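Local atomic coordinates of m3DLH protein (Halieaceae bacterium, PDB entry 7JKA), a protein that probably hydrolyses ester or lactone bonds as a dienelactone hydrolase family enzyme, and may also act on phosphotriesters. Residues H16-G24 against A110-E120; Y208-P218 against G227-S238. All blocks are in the same frame, centred on the assembly; numbering follows the deposited sequence.

Contact 1: residues H16-G24 against A110-E120; sequences HREIRYTDG and AALDTLVAQPE
Strand 14-22 packs across helix 101-116 here, at one margin of the alpha/beta-hydrolase fold, and a salt bridge closes one end of the contact. The strand belongs to the antiparallel hairpin with strand 27-35, and its segment crosses that of the helix at 131°, with the axes 8.2 Å apart. Beyond the helix the chain turns, and there Arg17 meets Glu120 end-on. Arg17 NH1 donates to Glu120 OE2 and Arg17 NH2 to Glu120 OE1, the latter at 2.9 Å and nearly straight. Arg17 NH2 also donates to Gln118 OE1 at 2.8 Å, on a lone pair in the carbonyl plane. Trp34 adds a cation-pi contact to the same guanidinium. A leucine in place of Arg17 would probably leave the Glu120 carboxylate without its charged mate and Gln118 OE1 without this donor. Gln118 bends back at chi2 (-48°), and its NE2 donates to Thr114 O at 2.9 Å. In the middle, Ile19 CG2 presses on Thr114 CG2 at 3.3 Å, tight for two carbons. Tyr21 crosses Thr114 at about a right angle, and its OH bonds to Asp76 N. Ala110 CB lies at the Tyr21 ring edge, in plane, 3.9 Å from Tyr21 CD2.

Contact 2: residues Y208-P218 against G227-S238; sequences YGNAAHSFTDP and GLAYEPLTEARS
Phe215 and Thr234 cross at about a right angle, and Thr234 CG2 makes a CH-pi contact over one face of the Phe215 ring, 3.7 Å from its centroid. With Thr234 OG1 beside the backbone N (chi1 -60°), CG2 falls anti to that N, which points the methyl at Phe215 and also brings it to Tyr208 CB at 3.5 Å. Ser238 OG comes to the edge of the Phe215 ring. The Tyr230 ring is held between two prolines: Pro218 CA lies over one face, 3.7 Å from the centroid, and Pro232 N over the opposite face. Tyr230 OH donates to Glu235 OE1 at 2.5 Å, and Glu235 OE2 forms salt bridges with Arg61 and Arg64. Glu231 is the N-cap of helix 232-250, and its OE2 takes Thr234 N and Thr234 OG1 from the same face of the carboxylate. In this alpha/beta-hydrolase fold, the loop ahead of that last helix carries His213. Its ND1 bonds to Asp181 and its ring touches Cys132, consistent with the Cys-His-Asp triad of dienelactone hydrolases. The His213 backbone forms a single beta bridge with Leu228: His213 N donates to Gly227 O at 2.8 Å, and Ala229 N to His213 O at 3.1 Å.

Overall arrangement
From the N terminus, the chain first runs through strand 14-22, then the hairpin partner 27-35 and the strands and helices up to helix 101-116. Contact 1 closes this long loop of 85 residues, tying the N-terminal hairpin to that helix and the turn after it. The central parallel strands 126-131, 150-154, 172-178 and 203-208 follow. Contact 2 then closes a short loop of eight residues, joining the loop that leaves strand 203-208 to the run that leads into the C-terminal helix 232-250 and to the helix's first turns. The two contacts are in series; they neither nest nor cross. They lie on opposite sides of the chain's centre. The centres of contact 1 and contact 2 are about 30 Å apart.

Contact 1: residues H16-G24 against A110-E120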
loop_
_atom_site.group_PDB
_atom_site.type_symbol
_atom_site.label_atom_id
_atom_site.label_comp_id
_atom_site.label_asym_id
_atom_site.label_seq_id
_atom_site.Cartn_x
_atom_site.Cartn_y
_atom_site.Cartn_z
ATOM N N HIS A 16 -0.699 -17.831 8.219
ATOM C CA HIS A 16 -0.569 -17.315 6.871
ATOM C C HIS A 16 -0.756 -18.451 5.885
ATOM O O HIS A 16 -0.504 -19.623 6.191
ATOM C CB HIS A 16 0.777 -16.605 6.639
ATOM C CG HIS A 16 1.968 -17.478 6.877
ATOM N ND1 HIS A 16 2.799 -17.895 5.858
ATOM C CD2 HIS A 16 2.460 -18.026 8.013
ATOM C CE1 HIS A 16 3.757 -18.654 6.360
ATOM N NE2 HIS A 16 3.573 -18.752 7.665
ATOM N N ARG A 17 -1.170 -18.074 4.672
ATOM C CA ARG A 17 -1.281 -19.049 3.598
ATOM C C ARG A 17 -0.967 -18.361 2.281
ATOM O O ARG A 17 -1.251 -17.171 2.089
ATOM C CB ARG A 17 -2.665 -19.723 3.555
ATOM C CG ARG A 17 -3.826 -18.862 3.087
ATOM C CD ARG A 17 -5.118 -19.677 3.164
ATOM N NE ARG A 17 -6.316 -18.936 2.747
ATOM C CZ ARG A 17 -7.192 -18.412 3.597
ATOM N NH1 ARG A 17 -7.015 -18.552 4.917
ATOM N NH2 ARG A 17 -8.257 -17.775 3.136
ATOM N N GLU A 18 -0.333 -19.114 1.394
ATOM C CA GLU A 18 -0.080 -18.636 0.048
ATOM C C GLU A 18 -1.397 -18.505 -0.701
ATOM O O GLU A 18 -2.286 -19.351 -0.570
ATOM C CB GLU A 18 0.851 -19.613 -0.669
ATOM C CG GLU A 18 1.346 -19.163 -2.003
ATOM C CD GLU A 18 2.470 -20.042 -2.501
ATOM O OE1 GLU A 18 2.184 -21.018 -3.225
ATOM O OE2 GLU A 18 3.635 -19.763 -2.147
ATOM N N ILE A 19 -1.529 -17.432 -1.476
ATOM C CA ILE A 19 -2.709 -17.197 -2.304
ATOM C C ILE A 19 -2.233 -16.996 -3.735
ATOM O O ILE A 19 -1.466 -16.070 -4.005
ATOM C CB ILE A 19 -3.512 -15.967 -1.859
ATOM C CG1 ILE A 19 -3.772 -15.968 -0.344
ATOM C CG2 ILE A 19 -4.810 -15.924 -2.611
ATOM C CD1 ILE A 19 -5.038 -16.658 0.022
ATOM N N ARG A 20 -2.724 -17.809 -4.657
ATOM C CA ARG A 20 -2.403 -17.647 -6.072
ATOM C C ARG A 20 -3.581 -16.970 -6.759
ATOM O O ARG A 20 -4.733 -17.347 -6.539
ATOM C CB ARG A 20 -2.082 -19.005 -6.703
ATOM C CG ARG A 20 -0.866 -19.594 -6.035
ATOM C CD ARG A 20 -0.273 -20.787 -6.741
ATOM N NE ARG A 20 0.999 -21.098 -6.101
ATOM C CZ ARG A 20 2.200 -20.838 -6.612
ATOM N NH1 ARG A 20 2.328 -20.287 -7.816
ATOM N NH2 ARG A 20 3.283 -21.155 -5.906
ATOM N N TYR A 21 -3.303 -15.941 -7.551
ATOM C CA TYR A 21 -4.384 -15.200 -8.170
ATOM C C TYR A 21 -3.877 -14.612 -9.478
ATOM O O TYR A 21 -2.692 -14.696 -9.798
ATOM C CB TYR A 21 -4.911 -14.105 -7.233
ATOM C CG TYR A 21 -3.893 -13.030 -6.833
ATOM C CD1 TYR A 21 -2.970 -13.248 -5.802
ATOM C CD2 TYR A 21 -3.875 -11.798 -7.464
ATOM C CE1 TYR A 21 -2.061 -12.266 -5.420
ATOM C CE2 TYR A 21 -2.967 -10.816 -7.097
ATOM C CZ TYR A 21 -2.056 -11.059 -6.077
ATOM O OH TYR A 21 -1.151 -10.064 -5.705
ATOM N N THR A 22 -4.785 -14.008 -10.241
ATOM C CA THR A 22 -4.394 -13.526 -11.561
ATOM C C THR A 22 -5.220 -12.306 -11.933
ATOM O O THR A 22 -6.330 -12.108 -11.437
ATOM C CB THR A 22 -4.538 -14.640 -12.616
ATOM O OG1 THR A 22 -4.052 -14.196 -13.898
ATOM C CG2 THR A 22 -5.984 -15.097 -12.770
ATOM N N ASP A 23 -4.655 -11.477 -12.803
ATOM C CA ASP A 23 -5.420 -10.455 -13.495
ATOM C C ASP A 23 -5.900 -10.914 -14.872
ATOM O O ASP A 23 -6.452 -10.105 -15.630
ATOM C CB ASP A 23 -4.581 -9.185 -13.627
ATOM C CG ASP A 23 -3.333 -9.392 -14.449
ATOM O OD1 ASP A 23 -3.055 -10.538 -14.899
ATOM O OD2 ASP A 23 -2.612 -8.390 -14.652
ATOM N N GLY A 24 -5.684 -12.190 -15.216
ATOM C CA GLY A 24 -6.007 -12.720 -16.531
ATOM C C GLY A 24 -4.835 -12.751 -17.496
ATOM O O GLY A 24 -4.917 -13.422 -18.534
ATOM N N ALA A 110 -6.622 -6.985 -8.935
ATOM C CA ALA A 110 -6.581 -8.433 -8.752
ATOM C C ALA A 110 -6.237 -8.794 -7.317
ATOM O O ALA A 110 -6.827 -9.725 -6.753
ATOM C CB ALA A 110 -5.572 -9.064 -9.711
ATOM N N ALA A 111 -5.327 -8.044 -6.690
ATOM C CA ALA A 111 -5.040 -8.290 -5.278
ATOM C C ALA A 111 -6.257 -7.986 -4.407
ATOM O O ALA A 111 -6.611 -8.775 -3.533
ATOM C CB ALA A 111 -3.812 -7.488 -4.831
ATOM N N LEU A 112 -6.959 -6.875 -4.669
ATOM C CA LEU A 112 -8.137 -6.563 -3.852
ATOM C C LEU A 112 -9.220 -7.619 -4.036
ATOM O O LEU A 112 -9.844 -8.070 -3.063
ATOM C CB LEU A 112 -8.692 -5.180 -4.228
ATOM C CG LEU A 112 -9.898 -4.711 -3.406
ATOM C CD1 LEU A 112 -9.559 -4.678 -1.922
ATOM C CD2 LEU A 112 -10.369 -3.355 -3.896
ATOM N N ASP A 113 -9.480 -8.008 -5.294
ATOM C CA ASP A 113 -10.507 -9.017 -5.546
ATOM C C ASP A 113 -10.171 -10.321 -4.843
ATOM O O ASP A 113 -11.053 -10.984 -4.272
ATOM C CB ASP A 113 -10.636 -9.255 -7.041
ATOM C CG ASP A 113 -11.333 -8.126 -7.756
ATOM O OD1 ASP A 113 -11.908 -7.221 -7.120
ATOM O OD2 ASP A 113 -11.268 -8.158 -9.021
ATOM N N THR A 114 -8.898 -10.698 -4.869
ATOM C CA THR A 114 -8.487 -11.924 -4.202
ATOM C C THR A 114 -8.670 -11.822 -2.690
ATOM O O THR A 114 -9.107 -12.785 -2.046
ATOM C CB THR A 114 -7.044 -12.231 -4.572
ATOM O OG1 THR A 114 -6.972 -12.241 -6.007
ATOM C CG2 THR A 114 -6.683 -13.577 -4.075
ATOM N N LEU A 115 -8.352 -10.667 -2.110
ATOM C CA LEU A 115 -8.614 -10.475 -0.691
ATOM C C LEU A 115 -10.097 -10.662 -0.382
ATOM O O LEU A 115 -10.475 -11.375 0.554
ATOM C CB LEU A 115 -8.142 -9.083 -0.284
ATOM C CG LEU A 115 -8.508 -8.663 1.126
ATOM C CD1 LEU A 115 -7.662 -9.475 2.085
ATOM C CD2 LEU A 115 -8.249 -7.144 1.246
ATOM N N VAL A 116 -10.959 -9.997 -1.152
ATOM C CA VAL A 116 -12.395 -10.069 -0.906
ATOM C C VAL A 116 -12.928 -11.490 -1.068
ATOM O O VAL A 116 -13.910 -11.863 -0.426
ATOM C CB VAL A 116 -13.110 -9.069 -1.837
ATOM C CG1 VAL A 116 -14.613 -9.250 -1.774
ATOM C CG2 VAL A 116 -12.726 -7.636 -1.453
ATOM N N ALA A 117 -12.286 -12.299 -1.909
ATOM C CA ALA A 117 -12.734 -13.661 -2.135
ATOM C C ALA A 117 -12.435 -14.589 -0.969
ATOM O O ALA A 117 -12.942 -15.714 -0.962
ATOM C CB ALA A 117 -12.079 -14.198 -3.408
ATOM N N GLN A 118 -11.654 -14.142 0.027
ATOM C CA GLN A 118 -11.307 -15.025 1.138
ATOM C C GLN A 118 -12.439 -15.069 2.167
ATOM O O GLN A 118 -13.063 -14.036 2.455
ATOM C CB GLN A 118 -10.004 -14.571 1.809
ATOM C CG GLN A 118 -8.821 -14.488 0.819
ATOM C CD GLN A 118 -8.699 -15.739 -0.032
ATOM O OE1 GLN A 118 -8.692 -16.857 0.481
ATOM N NE2 GLN A 118 -8.634 -15.559 -1.356
ATOM N N PRO A 119 -12.714 -16.246 2.742
ATOM C CA PRO A 119 -13.851 -16.368 3.673
ATOM C C PRO A 119 -13.697 -15.555 4.947
ATOM O O PRO A 119 -14.713 -15.230 5.584
ATOM C CB PRO A 119 -13.912 -17.877 3.977
ATOM C CG PRO A 119 -12.581 -18.432 3.565
ATOM C CD PRO A 119 -12.100 -17.550 2.436
ATOM N N GLU A 120 -12.468 -15.189 5.318
ATOM C CA GLU A 120 -12.223 -14.375 6.507
ATOM C C GLU A 120 -12.694 -12.932 6.368
ATOM O O GLU A 120 -12.831 -12.239 7.385
ATOM C CB GLU A 120 -10.728 -14.373 6.812
ATOM C CG GLU A 120 -10.160 -15.717 7.260
ATOM C CD GLU A 120 -9.825 -16.663 6.127
ATOM O OE1 GLU A 120 -10.009 -16.295 4.947
ATOM O OE2 GLU A 120 -9.416 -17.814 6.433
HETATM O O HOH W 1 -6.950 -19.674 0.018
#

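Contact 2: residues Y208-P218 against G227-S238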
loop_
_atom_site.group_PDB
_atom_site.type_symbol
_atom_site.label_atom_id
_atom_site.label_comp_id
_atom_site.label_asym_id
_atom_site.label_seq_id
_atom_site.Cartn_x
_atom_site.Cartn_y
_atom_site.Cartn_z
ATOM N N TYR A 208 6.378 14.053 8.162
ATOM C CA TYR A 208 7.143 13.607 9.330
ATOM C C TYR A 208 8.565 14.147 9.196
ATOM O O TYR A 208 9.350 13.671 8.370
ATOM C CB TYR A 208 7.134 12.086 9.436
ATOM C CG TYR A 208 5.781 11.541 9.817
ATOM C CD1 TYR A 208 5.368 11.544 11.145
ATOM C CD2 TYR A 208 4.921 11.008 8.859
ATOM C CE1 TYR A 208 4.114 11.027 11.502
ATOM C CE2 TYR A 208 3.688 10.503 9.211
ATOM C CZ TYR A 208 3.293 10.510 10.539
ATOM O OH TYR A 208 2.058 10.001 10.910
ATOM N N GLY A 209 8.901 15.149 10.010
ATOM C CA GLY A 209 10.164 15.823 9.821
ATOM C C GLY A 209 11.381 14.940 9.980
ATOM O O GLY A 209 12.403 15.158 9.322
ATOM N N ASN A 210 11.304 13.936 10.841
ATOM C CA ASN A 210 12.501 13.148 11.121
ATOM C C ASN A 210 12.960 12.315 9.924
ATOM O O ASN A 210 14.112 11.884 9.885
ATOM C CB ASN A 210 12.246 12.193 12.296
ATOM C CG ASN A 210 12.056 12.903 13.628
ATOM O OD1 ASN A 210 12.516 14.033 13.842
ATOM N ND2 ASN A 210 11.380 12.216 14.548
ATOM N N ALA A 211 12.094 12.089 8.951
ATOM C CA ALA A 211 12.155 10.884 8.138
ATOM C C ALA A 211 12.435 11.174 6.670
ATOM O O ALA A 211 12.016 12.200 6.123
ATOM C CB ALA A 211 10.851 10.121 8.248
ATOM N N ALA A 212 13.104 10.217 6.022
ATOM C CA ALA A 212 13.352 10.289 4.588
ATOM C C ALA A 212 12.618 9.154 3.892
ATOM O O ALA A 212 11.560 8.735 4.359
ATOM C CB ALA A 212 14.854 10.236 4.294
ATOM N N HIS A 213 13.162 8.628 2.798
ATOM C CA HIS A 213 12.523 7.492 2.153
ATOM C C HIS A 213 12.763 6.211 2.948
ATOM O O HIS A 213 13.736 6.090 3.701
ATOM C CB HIS A 213 13.039 7.322 0.725
ATOM C CG HIS A 213 12.062 6.656 -0.195
ATOM N ND1 HIS A 213 10.901 7.269 -0.616
ATOM C CD2 HIS A 213 12.080 5.435 -0.779
ATOM C CE1 HIS A 213 10.245 6.455 -1.421
ATOM N NE2 HIS A 213 10.938 5.336 -1.535
ATOM N N SER A 214 11.840 5.259 2.791
ATOM C CA SER A 214 11.959 3.915 3.356
ATOM C C SER A 214 12.043 3.937 4.881
ATOM O O SER A 214 12.679 3.065 5.485
ATOM C CB SER A 214 13.153 3.175 2.756
ATOM O OG SER A 214 12.949 3.050 1.360
ATOM N N PHE A 215 11.376 4.905 5.510
ATOM C CA PHE A 215 11.540 5.059 6.949
ATOM C C PHE A 215 10.930 3.910 7.747
ATOM O O PHE A 215 11.240 3.784 8.932
ATOM C CB PHE A 215 10.971 6.409 7.418
ATOM C CG PHE A 215 9.512 6.604 7.147
ATOM C CD1 PHE A 215 8.536 5.929 7.900
ATOM C CD2 PHE A 215 9.105 7.545 6.223
ATOM C CE1 PHE A 215 7.177 6.191 7.664
ATOM C CE2 PHE A 215 7.761 7.798 5.966
ATOM C CZ PHE A 215 6.783 7.121 6.683
ATOM N N THR A 216 10.110 3.050 7.133
ATOM C CA THR A 216 9.553 1.911 7.859
ATOM C C THR A 216 10.429 0.667 7.804
ATOM O O THR A 216 10.093 -0.334 8.450
ATOM C CB THR A 216 8.177 1.528 7.306
ATOM O OG1 THR A 216 8.335 1.107 5.938
ATOM C CG2 THR A 216 7.196 2.679 7.375
ATOM N N ASP A 217 11.544 0.687 7.078
ATOM C CA ASP A 217 12.304 -0.538 6.860
ATOM C C ASP A 217 13.614 -0.497 7.627
ATOM O O ASP A 217 14.514 0.277 7.260
ATOM C CB ASP A 217 12.579 -0.744 5.370
ATOM C CG ASP A 217 13.185 -2.106 5.071
ATOM O OD1 ASP A 217 13.211 -2.967 5.979
ATOM O OD2 ASP A 217 13.648 -2.317 3.927
ATOM N N PRO A 218 13.777 -1.320 8.682
ATOM C CA PRO A 218 15.070 -1.402 9.380
ATOM C C PRO A 218 16.228 -1.750 8.457
ATOM O O PRO A 218 17.386 -1.446 8.765
ATOM C CB PRO A 218 14.836 -2.509 10.418
ATOM C CG PRO A 218 13.375 -2.491 10.670
ATOM C CD PRO A 218 12.738 -2.135 9.339
ATOM N N GLY A 227 19.106 9.544 1.925
ATOM C CA GLY A 227 17.799 9.543 1.309
ATOM C C GLY A 227 16.958 8.338 1.679
ATOM O O GLY A 227 15.738 8.461 1.786
ATOM N N LEU A 228 17.581 7.178 1.873
ATOM C CA LEU A 228 16.895 5.981 2.352
ATOM C C LEU A 228 17.444 5.632 3.727
ATOM O O LEU A 228 18.641 5.355 3.868
ATOM C CB LEU A 228 17.074 4.812 1.379
ATOM C CG LEU A 228 15.921 4.614 0.388
ATOM C CD1 LEU A 228 15.988 5.624 -0.746
ATOM C CD2 LEU A 228 15.905 3.191 -0.153
ATOM N N ALA A 229 16.572 5.643 4.737
ATOM C CA ALA A 229 17.011 5.418 6.106
ATOM C C ALA A 229 15.822 5.013 6.964
ATOM O O ALA A 229 14.732 5.570 6.818
ATOM C CB ALA A 229 17.676 6.669 6.692
ATOM N N TYR A 230 16.052 4.055 7.862
ATOM C CA TYR A 230 15.056 3.652 8.847
ATOM C C TYR A 230 14.892 4.734 9.907
ATOM O O TYR A 230 15.870 5.338 10.357
ATOM C CB TYR A 230 15.490 2.337 9.504
ATOM C CG TYR A 230 14.543 1.792 10.557
ATOM C CD1 TYR A 230 13.201 1.595 10.273
ATOM C CD2 TYR A 230 15.010 1.420 11.822
ATOM C CE1 TYR A 230 12.329 1.080 11.225
ATOM C CE2 TYR A 230 14.151 0.904 12.778
ATOM C CZ TYR A 230 12.813 0.732 12.476
ATOM O OH TYR A 230 11.953 0.209 13.423
ATOM N N GLU A 231 13.648 4.986 10.309
ATOM C CA GLU A 231 13.362 5.997 11.328
ATOM C C GLU A 231 12.305 5.413 12.257
ATOM O O GLU A 231 11.101 5.489 11.984
ATOM C CB GLU A 231 12.923 7.324 10.696
ATOM C CG GLU A 231 13.303 8.560 11.534
ATOM C CD GLU A 231 12.645 8.526 12.906
ATOM O OE1 GLU A 231 13.167 7.855 13.828
ATOM O OE2 GLU A 231 11.590 9.155 13.058
ATOM N N PRO A 232 12.726 4.807 13.375
ATOM C CA PRO A 232 11.763 4.032 14.174
ATOM C C PRO A 232 10.678 4.889 14.795
ATOM O O PRO A 232 9.550 4.410 14.944
ATOM C CB PRO A 232 12.643 3.350 15.237
ATOM C CG PRO A 232 13.854 4.186 15.316
ATOM C CD PRO A 232 14.080 4.768 13.947
ATOM N N LEU A 233 10.967 6.144 15.145
ATOM C CA LEU A 233 9.929 6.994 15.719
ATOM C C LEU A 233 8.821 7.253 14.707
ATOM O O LEU A 233 7.627 7.123 15.015
ATOM C CB LEU A 233 10.551 8.303 16.202
ATOM C CG LEU A 233 9.765 9.153 17.204
ATOM C CD1 LEU A 233 9.192 8.291 18.313
ATOM C CD2 LEU A 233 10.674 10.242 17.779
ATOM N N THR A 234 9.200 7.621 13.481
ATOM C CA THR A 234 8.217 7.849 12.428
ATOM C C THR A 234 7.511 6.559 12.042
ATOM O O THR A 234 6.310 6.575 11.742
ATOM C CB THR A 234 8.893 8.465 11.201
ATOM O OG1 THR A 234 9.484 9.725 11.563
ATOM C CG2 THR A 234 7.882 8.685 10.097
ATOM N N GLU A 235 8.227 5.433 12.053
ATOM C CA GLU A 235 7.557 4.155 11.811
ATOM C C GLU A 235 6.423 3.943 12.803
ATOM O O GLU A 235 5.297 3.620 12.424
ATOM C CB GLU A 235 8.551 2.992 11.881
ATOM C CG GLU A 235 7.809 1.668 11.603
ATOM C CD GLU A 235 8.649 0.430 11.839
ATOM O OE1 GLU A 235 9.568 0.485 12.687
ATOM O OE2 GLU A 235 8.374 -0.607 11.183
ATOM N N ALA A 236 6.686 4.187 14.086
ATOM C CA ALA A 236 5.667 3.972 15.101
ATOM C C ALA A 236 4.537 4.984 14.984
ATOM O O ALA A 236 3.352 4.625 15.067
ATOM C CB ALA A 236 6.309 4.042 16.482
ATOM N N ARG A 237 4.880 6.258 14.805
ATOM C CA ARG A 237 3.843 7.285 14.713
ATOM C C ARG A 237 2.920 7.051 13.522
ATOM O O ARG A 237 1.693 7.191 13.634
ATOM C CB ARG A 237 4.478 8.671 14.601
ATOM C CG ARG A 237 5.155 9.155 15.869
ATOM C CD ARG A 237 6.081 10.294 15.529
ATOM N NE ARG A 237 6.566 10.913 16.742
ATOM C CZ ARG A 237 7.437 11.924 16.750
ATOM N NH1 ARG A 237 7.908 12.415 15.615
ATOM N NH2 ARG A 237 7.819 12.453 17.906
ATOM N N SER A 238 3.498 6.765 12.355
ATOM C CA SER A 238 2.681 6.554 11.170
ATOM C C SER A 238 1.847 5.279 11.282
ATOM O O SER A 238 0.703 5.259 10.824
ATOM C CB SER A 238 3.560 6.514 9.917
ATOM O OG SER A 238 4.532 5.482 9.966
HETATM O O HOH W 2 1.262 10.577 13.384
HETATM O O HOH W 3 14.186 8.095 7.535
#